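Local structure of TRAP solute Binding Protein (Uncultured marine bacterium, 5I7I) at residues His144-Lys152 / Ile202-Met212; Ala159-Pro170 / Leu181-Val190. The protein probably serves as the substrate-capturing component of a TRAP transporter, binding aromatic acids such as 3-hydroxybenzoate for uptake. One frame throughout, in Å; residues are numbered along the deposited sequence.

Contact 1. Residues His144-Lys152 / Ile202-Met212; sequences HAPGKIHTK and IDGMVVPWEIM. With 3HB (3-hydroxybenzoic acid), chain C.
His150 packs tightly against Val207 in this antiparallel pairing. The imidazole NE2 donates to Val207 O at 2.8 Å, with the acceptor in the ring plane and an N-H...O angle of 161°. Lys148 N reaches that same oxygen from the opposite face of the carbonyl plane, so one main-chain acceptor is gripped by two donors and the imidazole is held against turning. CG of His150 stands beside its own backbone N (chi1 -48°), which lays the ring along the neighbouring strand. Met212 covers one ring face, its SD 3.3 Å from His150 CE1, and the imidazole edge points at the face of the Trp209 indole, planes at 66°. His224 completes the polar grip at ND1. Over the same indole face as His150 runs the Lys148 chain, CD 4.1 Å from the centroid of the five-membered ring; its ammonium bonds to Pro146 O and forms a salt bridge with Glu278.

Strands 148-151 and 204-207 belong to the mixed six-stranded sheet of one lobe of this family 7 solute-binding protein, and the turn after Val207 enters the ligand pocket. There Pro208 CG sits over the His144 ring, 3.7 Å from its centroid, while His144 ND1 is tied to Ala145 O. Glu210 OE1 accepts the hydroxyl of 3-hydroxybenzoate, O3, at 2.6 Å, and CB of Ile211 packs 3.6 Å from the ligand's C3.

Toward the other end the fit changes character. Gly204 lies opposite Thr151, where a side chain would clash with His150 O. Beyond this pair two waters take over: one links Lys152 N to Asp203 O, the other, 2.7 Å from Lys152 NZ, bridges to Ile202 O on the exposed side; the ammonium also bonds to Leu197 O.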
loop_
_atom_site.group_PDB
_atom_site.type_symbol
_atom_site.label_atom_id
_atom_site.label_comp_id
_atom_site.label_asym_id
_atom_site.label_seq_id
_atom_site.Cartn_x
_atom_site.Cartn_y
_atom_site.Cartn_z
ATOM N N HIS A 144 0.619 4.128 0.660
ATOM C CA HIS A 144 -0.399 4.971 1.257
ATOM C C HIS A 144 0.188 5.805 2.402
ATOM O O HIS A 144 1.274 5.540 2.921
ATOM C CB HIS A 144 -1.626 4.152 1.688
ATOM C CG HIS A 144 -1.374 3.004 2.632
ATOM N ND1 HIS A 144 -1.103 3.175 3.975
ATOM C CD2 HIS A 144 -1.479 1.662 2.443
ATOM C CE1 HIS A 144 -1.018 1.989 4.560
ATOM N NE2 HIS A 144 -1.260 1.055 3.659
ATOM N N ALA A 145 -0.527 6.853 2.777
ATOM C CA ALA A 145 -0.172 7.561 3.998
ATOM C C ALA A 145 -0.246 6.592 5.172
ATOM O O ALA A 145 -0.943 5.587 5.106
ATOM C CB ALA A 145 -1.134 8.722 4.208
ATOM N N PRO A 146 0.484 6.844 6.249
ATOM C CA PRO A 146 0.532 5.850 7.327
ATOM C C PRO A 146 -0.834 5.345 7.754
ATOM O O PRO A 146 -1.791 6.106 7.917
ATOM C CB PRO A 146 1.248 6.582 8.455
ATOM C CG PRO A 146 2.148 7.535 7.740
ATOM C CD PRO A 146 1.346 8.003 6.538
ATOM N N GLY A 147 -0.927 4.041 7.918
ATOM C CA GLY A 147 -2.162 3.441 8.362
ATOM C C GLY A 147 -2.544 3.799 9.788
ATOM O O GLY A 147 -1.719 4.210 10.609
ATOM N N LYS A 148 -3.845 3.651 10.057
ATOM C CA LYS A 148 -4.442 3.910 11.354
ATOM C C LYS A 148 -5.084 2.623 11.863
ATOM O O LYS A 148 -5.293 1.649 11.123
ATOM C CB LYS A 148 -5.456 5.052 11.260
ATOM C CG LYS A 148 -4.846 6.442 11.012
ATOM C CD LYS A 148 -4.547 6.771 9.539
ATOM C CE LYS A 148 -3.807 8.080 9.404
ATOM N NZ LYS A 148 -3.372 8.353 8.006
ATOM N N ILE A 149 -5.409 2.632 13.158
ATOM C CA ILE A 149 -5.997 1.500 13.868
ATOM C C ILE A 149 -7.483 1.758 14.034
ATOM O O ILE A 149 -7.877 2.794 14.573
ATOM C CB ILE A 149 -5.324 1.315 15.242
ATOM C CG1 ILE A 149 -3.845 1.012 15.078
ATOM C CG2 ILE A 149 -5.997 0.225 16.040
ATOM C CD1 ILE A 149 -3.030 1.154 16.350
ATOM N N HIS A 150 -8.299 0.794 13.631
ATOM C CA HIS A 150 -9.745 0.945 13.649
ATOM C C HIS A 150 -10.374 -0.207 14.410
ATOM O O HIS A 150 -10.043 -1.378 14.178
ATOM C CB HIS A 150 -10.270 0.991 12.221
ATOM C CG HIS A 150 -9.495 1.935 11.363
ATOM N ND1 HIS A 150 -9.712 3.294 11.362
ATOM C CD2 HIS A 150 -8.466 1.720 10.518
ATOM C CE1 HIS A 150 -8.858 3.871 10.538
ATOM N NE2 HIS A 150 -8.085 2.936 10.024
ATOM N N THR A 151 -11.281 0.134 15.306
ATOM C CA THR A 151 -12.050 -0.825 16.073
ATOM C C THR A 151 -13.514 -0.403 16.071
ATOM O O THR A 151 -13.853 0.750 15.792
ATOM C CB THR A 151 -11.524 -0.916 17.494
ATOM O OG1 THR A 151 -11.454 0.405 18.016
ATOM C CG2 THR A 151 -10.132 -1.510 17.490
ATOM N N LYS A 152 -14.392 -1.337 16.410
ATOM C CA LYS A 152 -15.815 -1.039 16.368
ATOM C C LYS A 152 -16.159 0.102 17.323
ATOM O O LYS A 152 -16.838 1.065 16.935
ATOM C CB LYS A 152 -16.626 -2.309 16.663
ATOM C CG LYS A 152 -16.537 -3.354 15.542
ATOM C CD LYS A 152 -17.436 -4.535 15.818
ATOM C CE LYS A 152 -17.408 -5.506 14.665
ATOM N NZ LYS A 152 -18.467 -6.536 14.821
ATOM N N ILE A 202 -13.418 -10.501 12.830
ATOM C CA ILE A 202 -12.376 -9.603 13.316
ATOM C C ILE A 202 -13.060 -8.532 14.149
ATOM O O ILE A 202 -14.249 -8.238 13.986
ATOM C CB ILE A 202 -11.517 -8.947 12.192
ATOM C CG1 ILE A 202 -12.424 -8.310 11.138
ATOM C CG2 ILE A 202 -10.563 -9.954 11.567
ATOM C CD1 ILE A 202 -11.681 -7.608 9.990
ATOM N N ASP A 203 -12.285 -7.945 15.047
ATOM C CA ASP A 203 -12.736 -6.839 15.869
ATOM C C ASP A 203 -12.301 -5.484 15.322
ATOM O O ASP A 203 -12.753 -4.442 15.817
ATOM C CB ASP A 203 -12.176 -7.025 17.286
ATOM C CG ASP A 203 -12.551 -8.388 17.902
ATOM O OD1 ASP A 203 -13.757 -8.702 17.973
ATOM O OD2 ASP A 203 -11.650 -9.167 18.303
ATOM N N GLY A 204 -11.424 -5.467 14.331
ATOM C CA GLY A 204 -10.908 -4.225 13.816
ATOM C C GLY A 204 -9.842 -4.523 12.789
ATOM O O GLY A 204 -9.655 -5.668 12.379
ATOM N N MET A 205 -9.145 -3.474 12.385
ATOM C CA MET A 205 -8.198 -3.591 11.287
ATOM C C MET A 205 -7.279 -2.389 11.297
ATOM O O MET A 205 -7.580 -1.346 11.892
ATOM C CB MET A 205 -8.878 -3.669 9.914
ATOM C CG MET A 205 -9.582 -2.388 9.479
ATOM S SD MET A 205 -11.161 -2.139 10.261
ATOM C CE MET A 205 -11.673 -0.667 9.370
ATOM N N VAL A 206 -6.184 -2.531 10.563
ATOM C CA VAL A 206 -5.398 -1.383 10.134
ATOM C C VAL A 206 -5.629 -1.137 8.651
ATOM O O VAL A 206 -5.672 -2.079 7.846
ATOM C CB VAL A 206 -3.899 -1.483 10.475
ATOM C CG1 VAL A 206 -3.694 -1.397 11.952
ATOM C CG2 VAL A 206 -3.286 -2.717 9.893
ATOM N N VAL A 207 -5.848 0.134 8.321
ATOM C CA VAL A 207 -5.881 0.683 6.967
ATOM C C VAL A 207 -5.656 2.177 7.101
ATOM O O VAL A 207 -5.964 2.760 8.149
ATOM C CB VAL A 207 -7.233 0.496 6.246
ATOM C CG1 VAL A 207 -7.339 -0.860 5.579
ATOM C CG2 VAL A 207 -8.415 0.707 7.181
ATOM N N PRO A 208 -5.191 2.846 6.061
ATOM C CA PRO A 208 -5.280 4.304 6.032
ATOM C C PRO A 208 -6.735 4.717 5.877
ATOM O O PRO A 208 -7.612 3.908 5.590
ATOM C CB PRO A 208 -4.453 4.681 4.802
ATOM C CG PRO A 208 -4.688 3.517 3.873
ATOM C CD PRO A 208 -4.791 2.293 4.749
ATOM N N TRP A 209 -7.004 6.003 6.068
ATOM C CA TRP A 209 -8.377 6.479 5.904
ATOM C C TRP A 209 -8.880 6.261 4.482
ATOM O O TRP A 209 -10.066 5.994 4.285
ATOM C CB TRP A 209 -8.464 7.964 6.216
ATOM C CG TRP A 209 -8.170 8.419 7.596
ATOM C CD1 TRP A 209 -7.126 9.215 7.985
ATOM C CD2 TRP A 209 -8.956 8.195 8.771
ATOM N NE1 TRP A 209 -7.210 9.488 9.320
ATOM C CE2 TRP A 209 -8.326 8.880 9.828
ATOM C CE3 TRP A 209 -10.141 7.504 9.031
ATOM C CZ2 TRP A 209 -8.836 8.885 11.116
ATOM C CZ3 TRP A 209 -10.646 7.519 10.303
ATOM C CH2 TRP A 209 -9.995 8.208 11.337
ATOM N N GLU A 210 -8.010 6.428 3.473
ATOM C CA GLU A 210 -8.480 6.682 2.106
ATOM C C GLU A 210 -9.277 5.527 1.541
ATOM O O GLU A 210 -10.164 5.748 0.709
ATOM C CB GLU A 210 -7.294 6.993 1.183
ATOM C CG GLU A 210 -6.340 5.818 0.933
ATOM C CD GLU A 210 -6.668 4.992 -0.299
ATOM O OE1 GLU A 210 -6.018 3.932 -0.486
ATOM O OE2 GLU A 210 -7.556 5.383 -1.094
ATOM N N ILE A 211 -8.965 4.294 1.952
ATOM C CA ILE A 211 -9.624 3.103 1.406
ATOM C C ILE A 211 -10.956 2.836 2.085
ATOM O O ILE A 211 -11.761 2.057 1.570
ATOM C CB ILE A 211 -8.665 1.881 1.475
ATOM C CG1 ILE A 211 -9.177 0.701 0.642
ATOM C CG2 ILE A 211 -8.420 1.468 2.910
ATOM C CD1 ILE A 211 -9.331 0.995 -0.838
ATOM N N MET A 212 -11.218 3.467 3.228
ATOM C CA MET A 212 -12.327 3.017 4.066
ATOM C C MET A 212 -13.679 3.300 3.444
ATOM O O MET A 212 -14.552 2.415 3.485
ATOM C CB MET A 212 -12.212 3.624 5.460
ATOM C CG MET A 212 -11.032 3.092 6.216
ATOM S SD MET A 212 -10.766 3.845 7.821
ATOM C CE MET A 212 -12.184 3.284 8.737
HETATM C "C1'" 3HB C . -5.008 -2.604 2.306
HETATM O "O1'" 3HB C . -4.815 -2.327 3.518
HETATM O "O2'" 3HB C . -5.065 -3.805 1.934
HETATM C C1 3HB C . -5.243 -1.497 1.287
HETATM C C2 3HB C . -5.026 -0.172 1.661
HETATM C C3 3HB C . -5.240 0.842 0.760
HETATM C C4 3HB C . -5.694 0.561 -0.501
HETATM C C5 3HB C . -5.907 -0.762 -0.880
HETATM C C6 3HB C . -5.688 -1.793 0.010
HETATM O O3 3HB C . -5.017 2.143 1.150
HETATM O O HOH W 1 -14.106 -4.079 17.948
HETATM O O HOH W 2 -16.639 -8.251 15.757
#

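Contact 2. Residues Ala159-Pro170 / Leu181-Val190; sequences AADLNGMKMRGP and LGATPVGMPV. With 3HB (3-hydroxybenzoic acid), chain C.
Parallel strand pairing at one margin of the six-stranded sheet joins residues 159-170 to 181-190, with Arg168 reaching across to Met188 where the strands run out toward the ligand. The register Lys166-Thr184, Met167-Pro185, Arg168-Val186 and Gly169-Gly187 is fixed by backbone bonds such as Met167 N to Thr184 O (2.9 Å) and Gly169 N to Val186 O; the closing bond, Met188 N to Gly169 O, is weak. On one face Met167 CG packs 3.8 Å from Ala183 CB, and on the other the Lys166 and Thr184 side chains run alongside each other.

Helix 172-180 connects the strands, making a beta-alpha-beta unit whose helix ends in a Schellman motif at Gly182. Near that end, Leu162 CD1 meets Leu181 CB at 3.9 Å, and one water bridges Asn163 OD1 and Leu181 O.

Arg168 leaves its strand with CG anti to the backbone N (chi1 173°) and bends at chi2, bringing NE and NH2 side-on to Met188 O, at 2.9 and 2.8 Å. This two-point grip fixes the guanidinium plane, and the end of the group meets the carboxylate of 3-hydroxybenzoate almost straight: NH1 to O1' at 2.9 Å (170°), NH2 to O2' at 2.7 Å (172°). An added bond from NH1 to Val206 O steadies it further. Replacing this arginine by a leucine would probably leave the ligand carboxylate without its paired positive charge and Met188 O without either of its two side-chain donors. Pro170 CB and Val190 CG1 flank the ligand, the latter 3.6 Å from C6.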
loop_
_atom_site.group_PDB
_atom_site.type_symbol
_atom_site.label_atom_id
_atom_site.label_comp_id
_atom_site.label_asym_id
_atom_site.label_seq_id
_atom_site.Cartn_x
_atom_site.Cartn_y
_atom_site.Cartn_z
ATOM N N ALA A 159 -0.911 -0.306 23.579
ATOM C CA ALA A 159 -0.811 -1.686 23.107
ATOM C C ALA A 159 -1.713 -2.631 23.896
ATOM O O ALA A 159 -2.326 -3.542 23.323
ATOM C CB ALA A 159 0.638 -2.158 23.196
ATOM N N ALA A 160 -1.802 -2.442 25.214
ATOM C CA ALA A 160 -2.580 -3.368 26.027
ATOM C C ALA A 160 -4.045 -3.393 25.599
ATOM O O ALA A 160 -4.726 -4.411 25.780
ATOM C CB ALA A 160 -2.483 -2.974 27.496
ATOM N N ASP A 161 -4.558 -2.281 25.061
ATOM C CA ASP A 161 -5.951 -2.256 24.616
ATOM C C ASP A 161 -6.193 -3.177 23.438
ATOM O O ASP A 161 -7.346 -3.522 23.164
ATOM C CB ASP A 161 -6.383 -0.842 24.255
ATOM C CG ASP A 161 -6.469 0.057 25.452
ATOM O OD1 ASP A 161 -6.766 -0.431 26.566
ATOM O OD2 ASP A 161 -6.269 1.274 25.283
ATOM N N LEU A 162 -5.140 -3.584 22.741
ATOM C CA LEU A 162 -5.270 -4.534 21.651
ATOM C C LEU A 162 -5.265 -5.984 22.100
ATOM O O LEU A 162 -5.573 -6.856 21.282
ATOM C CB LEU A 162 -4.126 -4.339 20.657
ATOM C CG LEU A 162 -4.154 -3.016 19.897
ATOM C CD1 LEU A 162 -2.847 -2.841 19.173
ATOM C CD2 LEU A 162 -5.322 -2.978 18.926
ATOM N N ASN A 163 -4.914 -6.268 23.355
ATOM C CA ASN A 163 -4.885 -7.652 23.818
ATOM C C ASN A 163 -6.227 -8.324 23.586
ATOM O O ASN A 163 -7.286 -7.807 23.968
ATOM C CB ASN A 163 -4.529 -7.704 25.300
ATOM C CG ASN A 163 -3.090 -7.283 25.577
ATOM O OD1 ASN A 163 -2.245 -7.255 24.674
ATOM N ND2 ASN A 163 -2.809 -6.936 26.825
ATOM N N GLY A 164 -6.179 -9.493 22.958
ATOM C CA GLY A 164 -7.363 -10.277 22.697
ATOM C C GLY A 164 -8.155 -9.839 21.483
ATOM O O GLY A 164 -9.095 -10.535 21.098
ATOM N N MET A 165 -7.817 -8.701 20.876
ATOM C CA MET A 165 -8.566 -8.160 19.749
ATOM C C MET A 165 -8.075 -8.796 18.459
ATOM O O MET A 165 -6.870 -8.829 18.195
ATOM C CB MET A 165 -8.370 -6.648 19.669
ATOM C CG MET A 165 -8.857 -5.903 20.897
ATOM S SD MET A 165 -10.649 -5.686 20.955
ATOM C CE MET A 165 -10.876 -4.371 19.768
ATOM N N LYS A 166 -9.007 -9.299 17.658
ATOM C CA LYS A 166 -8.667 -9.884 16.370
ATOM C C LYS A 166 -8.598 -8.748 15.364
ATOM O O LYS A 166 -9.621 -8.142 15.038
ATOM C CB LYS A 166 -9.693 -10.935 15.965
ATOM C CG LYS A 166 -9.641 -12.150 16.892
ATOM C CD LYS A 166 -10.700 -13.177 16.603
ATOM C CE LYS A 166 -12.055 -12.593 16.808
ATOM N NZ LYS A 166 -13.108 -13.627 16.794
ATOM N N MET A 167 -7.399 -8.465 14.875
ATOM C CA MET A 167 -7.131 -7.262 14.094
ATOM C C MET A 167 -6.612 -7.646 12.722
ATOM O O MET A 167 -5.606 -8.350 12.609
ATOM C CB MET A 167 -6.127 -6.369 14.822
ATOM C CG MET A 167 -6.671 -5.855 16.143
ATOM S SD MET A 167 -8.095 -4.729 15.947
ATOM C CE MET A 167 -7.311 -3.267 15.291
ATOM N N ARG A 168 -7.297 -7.183 11.688
ATOM C CA ARG A 168 -6.872 -7.444 10.317
ATOM C C ARG A 168 -5.669 -6.584 9.929
ATOM O O ARG A 168 -5.615 -5.385 10.229
ATOM C CB ARG A 168 -8.012 -7.165 9.340
ATOM C CG ARG A 168 -7.637 -7.249 7.870
ATOM C CD ARG A 168 -7.159 -5.936 7.266
ATOM N NE ARG A 168 -6.849 -6.130 5.856
ATOM C CZ ARG A 168 -6.314 -5.211 5.053
ATOM N NH1 ARG A 168 -6.013 -4.007 5.498
ATOM N NH2 ARG A 168 -6.095 -5.508 3.778
ATOM N N GLY A 169 -4.726 -7.192 9.221
ATOM C CA GLY A 169 -3.710 -6.475 8.498
ATOM C C GLY A 169 -3.635 -6.942 7.057
ATOM O O GLY A 169 -4.143 -8.011 6.713
ATOM N N PRO A 170 -2.962 -6.160 6.199
ATOM C CA PRO A 170 -2.958 -6.460 4.750
ATOM C C PRO A 170 -1.920 -7.475 4.310
ATOM O O PRO A 170 -2.084 -8.067 3.230
ATOM C CB PRO A 170 -2.628 -5.097 4.112
ATOM C CG PRO A 170 -1.840 -4.392 5.178
ATOM C CD PRO A 170 -2.514 -4.786 6.458
ATOM N N LEU A 181 2.261 -5.851 18.854
ATOM C CA LEU A 181 1.554 -4.864 19.655
ATOM C C LEU A 181 0.525 -5.495 20.578
ATOM O O LEU A 181 -0.162 -4.769 21.305
ATOM C CB LEU A 181 0.863 -3.851 18.735
ATOM C CG LEU A 181 1.803 -2.989 17.909
ATOM C CD1 LEU A 181 1.018 -2.103 16.961
ATOM C CD2 LEU A 181 2.671 -2.126 18.812
ATOM N N GLY A 182 0.387 -6.818 20.564
ATOM C CA GLY A 182 -0.483 -7.521 21.478
ATOM C C GLY A 182 -1.745 -8.068 20.867
ATOM O O GLY A 182 -2.490 -8.769 21.559
ATOM N N ALA A 183 -2.022 -7.769 19.606
ATOM C CA ALA A 183 -3.261 -8.199 18.980
ATOM C C ALA A 183 -3.167 -9.641 18.504
ATOM O O ALA A 183 -2.096 -10.253 18.469
ATOM C CB ALA A 183 -3.580 -7.314 17.780
ATOM N N THR A 184 -4.337 -10.188 18.168
ATOM C CA THR A 184 -4.433 -11.456 17.466
ATOM C C THR A 184 -4.550 -11.127 15.987
ATOM O O THR A 184 -5.597 -10.616 15.560
ATOM C CB THR A 184 -5.657 -12.225 17.927
ATOM O OG1 THR A 184 -5.476 -12.608 19.293
ATOM C CG2 THR A 184 -5.861 -13.477 17.072
ATOM N N PRO A 185 -3.517 -11.354 15.181
ATOM C CA PRO A 185 -3.562 -10.918 13.783
ATOM C C PRO A 185 -4.407 -11.827 12.906
ATOM O O PRO A 185 -4.463 -13.040 13.095
ATOM C CB PRO A 185 -2.095 -11.016 13.362
ATOM C CG PRO A 185 -1.555 -12.126 14.177
ATOM C CD PRO A 185 -2.255 -12.041 15.505
ATOM N N VAL A 186 -5.045 -11.213 11.910
ATOM C CA VAL A 186 -5.735 -11.920 10.839
ATOM C C VAL A 186 -5.366 -11.211 9.544
ATOM O O VAL A 186 -5.418 -9.984 9.480
ATOM C CB VAL A 186 -7.263 -11.903 11.047
ATOM C CG1 VAL A 186 -7.954 -12.771 10.001
ATOM C CG2 VAL A 186 -7.618 -12.388 12.459
ATOM N N GLY A 187 -4.986 -11.955 8.518
ATOM C CA GLY A 187 -4.640 -11.369 7.231
ATOM C C GLY A 187 -5.754 -11.555 6.218
ATOM O O GLY A 187 -6.367 -12.612 6.154
ATOM N N MET A 188 -6.026 -10.504 5.431
ATOM C CA MET A 188 -6.931 -10.645 4.288
ATOM C C MET A 188 -6.849 -9.404 3.405
ATOM O O MET A 188 -6.568 -8.304 3.906
ATOM C CB MET A 188 -8.382 -10.831 4.740
ATOM C CG MET A 188 -8.978 -9.574 5.386
ATOM S SD MET A 188 -10.480 -9.895 6.319
ATOM C CE MET A 188 -9.783 -10.814 7.693
ATOM N N PRO A 189 -7.093 -9.534 2.095
ATOM C CA PRO A 189 -7.229 -8.338 1.253
ATOM C C PRO A 189 -8.392 -7.472 1.713
ATOM O O PRO A 189 -9.338 -7.939 2.350
ATOM C CB PRO A 189 -7.460 -8.913 -0.148
ATOM C CG PRO A 189 -6.819 -10.281 -0.098
ATOM C CD PRO A 189 -7.129 -10.774 1.290
ATOM N N VAL A 190 -8.296 -6.189 1.411
ATOM C CA VAL A 190 -9.214 -5.208 1.992
ATOM C C VAL A 190 -10.681 -5.444 1.629
ATOM O O VAL A 190 -11.552 -5.130 2.452
ATOM C CB VAL A 190 -8.740 -3.761 1.744
ATOM C CG1 VAL A 190 -8.893 -3.368 0.301
ATOM C CG2 VAL A 190 -9.480 -2.785 2.659
HETATM C "C1'" 3HB C . -5.008 -2.604 2.306
HETATM O "O1'" 3HB C . -4.815 -2.327 3.518
HETATM O "O2'" 3HB C . -5.065 -3.805 1.934
HETATM C C1 3HB C . -5.243 -1.497 1.287
HETATM C C2 3HB C . -5.026 -0.172 1.661
HETATM C C3 3HB C . -5.240 0.842 0.760
HETATM C C4 3HB C . -5.694 0.561 -0.501
HETATM C C5 3HB C . -5.907 -0.762 -0.880
HETATM C C6 3HB C . -5.688 -1.793 0.010
HETATM O O3 3HB C . -5.017 2.143 1.150
HETATM O O HOH W 3 0.098 -5.570 24.271
HETATM O O HOH W 4 -7.815 -13.283 20.528
HETATM O O HOH W 5 -4.045 -10.618 21.782
#

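Contact 1 is buried, whereas contact 2 is only partly so, consistent with strand 184-187 being the outermost of its sheet within the chain. The two join directly through neighbouring strands 204-207 and 166-169: Asp203 N lies 2.7 Å from Lys166 O, and Gly204 O lies 2.9 Å from Arg168 N, both probable hydrogen bonds. The inner antiparallel pair adds a mesh of aromatic, sulfur and imidazole contacts to its ladder; the parallel pair at the edge combines its backbone ladder and apolar contacts with one arginine reaching across to a main-chain carbonyl. Both converge on 3-hydroxybenzoate at different ends, contact 1 receiving its hydroxyl and contact 2 its carboxylate, while Val207 CG1 packs 3.4 Å from Arg168 NH1 between them.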